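Local structure of aryl acylamidase (bacterium CSBL00001, 4YJ6) at residues Thr399-Pro404 against Ser417-Glu422; Gln287-Lys292 against Gly449-Leu454. The protein probably hydrolyses the amide bond of N-acyl aryl amines, as an aryl acylamidase of the amidase signature family. One frame throughout, in Å; residues are numbered along the deposited sequence.

Interaction 1 (Thr399-Pro404 against Ser417-Glu422)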
loop_
_atom_site.group_PDB
_atom_site.type_symbol
_atom_site.label_atom_id
_atom_site.label_comp_id
_atom_site.label_asym_id
_atom_site.label_seq_id
_atom_site.Cartn_x
_atom_site.Cartn_y
_atom_site.Cartn_z
ATOM N N THR A 399 4.970 12.013 -2.706
ATOM C CA THR A 399 4.100 10.857 -2.963
ATOM C C THR A 399 2.741 11.310 -3.485
ATOM O O THR A 399 2.204 10.709 -4.408
ATOM C CB THR A 399 3.912 10.063 -1.664
ATOM O OG1 THR A 399 5.212 9.791 -1.143
ATOM C CG2 THR A 399 3.124 8.741 -1.892
ATOM N N LEU A 400 2.201 12.379 -2.876
ATOM C CA LEU A 400 0.850 12.822 -3.134
ATOM C C LEU A 400 0.789 14.331 -3.341
ATOM O O LEU A 400 1.651 15.061 -2.860
ATOM C CB LEU A 400 -0.053 12.524 -1.941
ATOM C CG LEU A 400 -0.059 11.058 -1.533
ATOM C CD1 LEU A 400 -0.867 10.898 -0.251
ATOM C CD2 LEU A 400 -0.673 10.260 -2.683
ATOM N N ALA A 401 -0.261 14.768 -4.026
ATOM C CA ALA A 401 -0.414 16.203 -4.353
ATOM C C ALA A 401 -1.101 17.004 -3.243
ATOM O O ALA A 401 -1.160 18.242 -3.345
ATOM C CB ALA A 401 -1.209 16.344 -5.620
ATOM N N CYS A 402 -1.646 16.331 -2.233
ATOM C CA CYS A 402 -2.376 17.034 -1.164
ATOM C C CYS A 402 -2.274 16.315 0.176
ATOM O O CYS A 402 -1.903 15.136 0.253
ATOM C CB CYS A 402 -3.856 17.200 -1.531
ATOM S SG CYS A 402 -4.750 15.615 -1.807
HETATM N N MSE A 403 -2.626 17.051 1.227
HETATM C CA MSE A 403 -2.667 16.533 2.587
HETATM C C MSE A 403 -3.934 15.735 2.861
HETATM O O MSE A 403 -4.881 15.752 2.072
HETATM C CB MSE A 403 -2.609 17.721 3.568
HETATM C CG MSE A 403 -1.395 18.614 3.381
HETATM SE SE MSE A 403 0.284 17.661 3.643
HETATM C CE MSE A 403 0.099 17.100 5.506
ATOM N N PRO A 404 -3.956 15.015 3.990
ATOM C CA PRO A 404 -5.150 14.246 4.333
ATOM C C PRO A 404 -6.423 15.090 4.332
ATOM O O PRO A 404 -6.381 16.297 4.664
ATOM C CB PRO A 404 -4.840 13.744 5.753
ATOM C CG PRO A 404 -3.375 13.573 5.782
ATOM C CD PRO A 404 -2.855 14.772 4.946
ATOM N N SER A 417 -11.485 17.930 -5.114
ATOM C CA SER A 417 -11.807 17.992 -6.545
ATOM C C SER A 417 -11.044 19.125 -7.226
ATOM O O SER A 417 -11.115 19.288 -8.435
ATOM C CB SER A 417 -13.305 18.206 -6.759
ATOM O OG SER A 417 -14.032 17.031 -6.433
ATOM N N GLN A 418 -10.344 19.915 -6.432
ATOM C CA GLN A 418 -9.431 20.925 -6.956
ATOM C C GLN A 418 -8.230 21.054 -6.060
ATOM O O GLN A 418 -8.351 20.933 -4.844
ATOM C CB GLN A 418 -10.136 22.298 -7.014
ATOM C CG GLN A 418 -11.232 22.328 -8.066
ATOM C CD GLN A 418 -12.604 22.672 -7.503
ATOM O OE1 GLN A 418 -13.475 21.789 -7.333
ATOM N NE2 GLN A 418 -12.826 23.975 -7.247
ATOM N N ILE A 419 -7.070 21.325 -6.657
ATOM C CA ILE A 419 -5.879 21.749 -5.925
ATOM C C ILE A 419 -5.315 22.981 -6.629
ATOM O O ILE A 419 -5.152 22.991 -7.857
ATOM C CB ILE A 419 -4.813 20.642 -5.919
ATOM C CG1 ILE A 419 -5.371 19.429 -5.139
ATOM C CG2 ILE A 419 -3.529 21.101 -5.279
ATOM C CD1 ILE A 419 -4.420 18.167 -5.215
ATOM N N ASN A 420 -5.027 24.012 -5.849
ATOM C CA ASN A 420 -4.524 25.279 -6.411
ATOM C C ASN A 420 -5.458 25.796 -7.523
ATOM O O ASN A 420 -5.005 26.350 -8.515
ATOM C CB ASN A 420 -3.099 25.111 -6.956
ATOM C CG ASN A 420 -2.104 24.715 -5.868
ATOM O OD1 ASN A 420 -2.349 24.951 -4.682
ATOM N ND2 ASN A 420 -0.989 24.104 -6.263
ATOM N N GLY A 421 -6.756 25.598 -7.350
ATOM C CA GLY A 421 -7.741 26.061 -8.319
ATOM C C GLY A 421 -7.860 25.231 -9.585
ATOM O O GLY A 421 -8.650 25.565 -10.484
ATOM N N GLU A 422 -7.086 24.143 -9.676
ATOM C CA GLU A 422 -7.099 23.295 -10.861
ATOM C C GLU A 422 -7.924 22.047 -10.562
ATOM O O GLU A 422 -7.727 21.442 -9.512
ATOM C CB GLU A 422 -5.669 22.867 -11.204
ATOM C CG GLU A 422 -5.621 21.941 -12.377
ATOM C CD GLU A 422 -4.209 21.569 -12.840
ATOM O OE1 GLU A 422 -3.265 22.406 -12.754
ATOM O OE2 GLU A 422 -4.077 20.428 -13.366
#
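I419 reaches across to A401 and C402 with the far end of its longer branch; no hydrogen bond crosses the contact, which rests on apolar side chains. Its CD1 lies 3.7 Å from A401 CB and 3.9 Å from C402 CB, so one methyl group covers two neighbouring beta carbons. With CG1 anti to the carbonyl carbon (chi1 -64°) and the chain then extended (chi2 173°), the branch carries CD1 forward to the loop. The small A401 and C402 let that methyl come close to the backbone: I419 CD1 is also 3.8 Å from A401 O, an ordinary van der Waals approach. All three residues are buried, which suits their apolar surfaces.

I419 ends the first strand of a beta hairpin whose two-residue loop, N420-G421, forms a type I' turn between strands 418-419 and 422-423. The contact ties this hairpin to the loop that follows sheet strand 394-398. I419 N donates to E422 O at 2.9 Å, and E422 N returns a bond to I419 O. N420 and G421 occupy left-handed backbone conformations, readily accepted by asparagine and glycine.

Hydrogen bonds to other parts of the chain hold both sides: A401 pairs through its backbone with Q283 and W430, while N420 ND2 donates to V282 O.

Interaction 2 (Gln287-Lys292 against Gly449-Leu454); sequences QDLIGK and GLIDGL
L289 and I451 meet by apolar contact alone, one projecting from a helix and the other from the end of a strand. L289 CD2 lies 3.8 Å from I451 CD1 and also touches I451 CG1. On the same side chain, L289 CB is 4.1 Å from I451 CD1. The two side chains therefore run past each other in opposite directions, with CB and CD2 of L289 lying against the outer CG1-CD1 end of I451. L289 has CG anti to the backbone N (chi1 -178°), which carries its branched end out toward the strand.

Contact with backbone adds to this side-chain packing at G449. There L289 CD2 comes 4.3 Å from G449 N, and a beta carbon on the glycine would crowd L289 CD1. Glycine also suits its unusual backbone angles (phi 134°, psi -171°), at which a beta carbon would press on the preceding carbonyl oxygen.

Backbone hydrogen bonds shape each side separately. G291 N to Q287 O, at 3.0 Å, is a regular helical bond. I451 and L454 bond mutually around a type I' turn, with D452 and G453 at its left-handed positions.

Helix 284-299 thus packs against the hairpin of antiparallel strands 443-451 and 454-462 in the mixed sheet, where L289 also touches A448 and A456 on the two strands.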
loop_
_atom_site.group_PDB
_atom_site.type_symbol
_atom_site.label_atom_id
_atom_site.label_comp_id
_atom_site.label_asym_id
_atom_site.label_seq_id
_atom_site.Cartn_x
_atom_site.Cartn_y
_atom_site.Cartn_z
ATOM N N GLN A 287 5.252 20.745 -1.840
ATOM C CA GLN A 287 6.419 21.020 -2.686
ATOM C C GLN A 287 7.619 21.482 -1.857
ATOM O O GLN A 287 8.745 21.007 -2.034
ATOM C CB GLN A 287 6.106 22.068 -3.740
ATOM C CG GLN A 287 4.999 21.690 -4.681
ATOM C CD GLN A 287 4.925 22.632 -5.886
ATOM O OE1 GLN A 287 5.951 22.987 -6.475
ATOM N NE2 GLN A 287 3.707 23.050 -6.235
ATOM N N ASP A 288 7.394 22.431 -0.956
ATOM C CA ASP A 288 8.500 22.925 -0.155
ATOM C C ASP A 288 9.130 21.869 0.733
ATOM O O ASP A 288 10.364 21.832 0.914
ATOM C CB ASP A 288 8.041 24.100 0.737
ATOM C CG ASP A 288 7.633 25.325 -0.067
ATOM O OD1 ASP A 288 7.951 25.402 -1.280
ATOM O OD2 ASP A 288 6.984 26.209 0.543
ATOM N N LEU A 289 8.288 21.017 1.307
ATOM C CA LEU A 289 8.774 19.986 2.208
ATOM C C LEU A 289 9.640 19.003 1.427
ATOM O O LEU A 289 10.661 18.545 1.910
ATOM C CB LEU A 289 7.586 19.257 2.876
ATOM C CG LEU A 289 7.953 18.175 3.877
ATOM C CD1 LEU A 289 8.600 18.774 5.127
ATOM C CD2 LEU A 289 6.670 17.350 4.228
ATOM N N ILE A 290 9.229 18.683 0.206
ATOM C CA ILE A 290 9.993 17.725 -0.600
ATOM C C ILE A 290 11.312 18.355 -1.095
ATOM O O ILE A 290 12.342 17.671 -1.203
ATOM C CB ILE A 290 9.151 17.177 -1.781
ATOM C CG1 ILE A 290 7.888 16.467 -1.267
ATOM C CG2 ILE A 290 10.005 16.258 -2.696
ATOM C CD1 ILE A 290 8.096 15.503 -0.168
ATOM N N GLY A 291 11.288 19.656 -1.393
ATOM C CA GLY A 291 12.526 20.328 -1.748
ATOM C C GLY A 291 13.545 20.229 -0.630
ATOM O O GLY A 291 14.744 20.076 -0.861
ATOM N N LYS A 292 13.059 20.347 0.604
ATOM C CA LYS A 292 13.920 20.243 1.771
ATOM C C LYS A 292 14.417 18.813 1.923
ATOM O O LYS A 292 15.605 18.564 2.126
ATOM C CB LYS A 292 13.111 20.635 3.003
ATOM C CG LYS A 292 13.920 20.878 4.257
ATOM C CD LYS A 292 13.054 21.597 5.304
ATOM C CE LYS A 292 13.888 22.413 6.286
ATOM N NZ LYS A 292 13.000 23.338 7.079
ATOM N N GLY A 449 8.079 14.281 6.914
ATOM C CA GLY A 449 7.807 15.282 7.945
ATOM C C GLY A 449 6.333 15.561 8.145
ATOM O O GLY A 449 5.473 14.854 7.624
ATOM N N LEU A 450 6.016 16.599 8.930
ATOM C CA LEU A 450 4.628 16.987 9.156
ATOM C C LEU A 450 4.370 18.409 8.649
ATOM O O LEU A 450 5.264 19.263 8.680
ATOM C CB LEU A 450 4.290 16.983 10.649
ATOM C CG LEU A 450 4.575 15.721 11.436
ATOM C CD1 LEU A 450 4.253 15.993 12.913
ATOM C CD2 LEU A 450 3.751 14.532 10.866
ATOM N N ILE A 451 3.153 18.623 8.168
ATOM C CA ILE A 451 2.671 19.942 7.776
ATOM C C ILE A 451 1.410 20.154 8.573
ATOM O O ILE A 451 0.438 19.398 8.453
ATOM C CB ILE A 451 2.416 20.014 6.250
ATOM C CG1 ILE A 451 3.764 19.839 5.524
ATOM C CG2 ILE A 451 1.733 21.357 5.851
ATOM C CD1 ILE A 451 3.672 19.594 4.015
ATOM N N ASP A 452 1.438 21.168 9.438
ATOM C CA ASP A 452 0.295 21.432 10.318
ATOM C C ASP A 452 -0.169 20.158 11.046
ATOM O O ASP A 452 -1.362 19.893 11.154
ATOM C CB ASP A 452 -0.853 22.021 9.509
ATOM C CG ASP A 452 -1.890 22.745 10.384
ATOM O OD1 ASP A 452 -1.562 23.085 11.545
ATOM O OD2 ASP A 452 -3.030 22.979 9.904
ATOM N N GLY A 453 0.789 19.383 11.536
ATOM C CA GLY A 453 0.504 18.247 12.392
ATOM C C GLY A 453 0.168 16.953 11.643
ATOM O O GLY A 453 -0.042 15.923 12.272
ATOM N N LEU A 454 0.124 17.005 10.309
ATOM C CA LEU A 454 -0.267 15.835 9.513
ATOM C C LEU A 454 0.901 15.367 8.618
ATOM O O LEU A 454 1.713 16.157 8.138
ATOM C CB LEU A 454 -1.484 16.146 8.651
ATOM C CG LEU A 454 -2.800 16.426 9.377
ATOM C CD1 LEU A 454 -3.881 16.678 8.341
ATOM C CD2 LEU A 454 -3.138 15.243 10.298
#

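The centres of interactions 1 and 2 lie about 14 Å apart, on the same side of the chain's centre. Along the sequence, helix segment 287-292 comes first, then 399-404 and 417-422, and finally 449-454, so interaction 1 is nested within the loop that interaction 2 closes. Strand 394-398, which leads into 399-404, pairs with strand 454-462, so both contacts border the same mixed sheet. They touch directly where M403, a selenomethionine, packs its CE 3.2 Å from L454 O, and P404 lies beside the L454 side chain. Together they join a small outlying hairpin, a loop and a helix to the neighbouring interior strands 394-398, 454-462 and 443-451 of one sheet within the amidase fold.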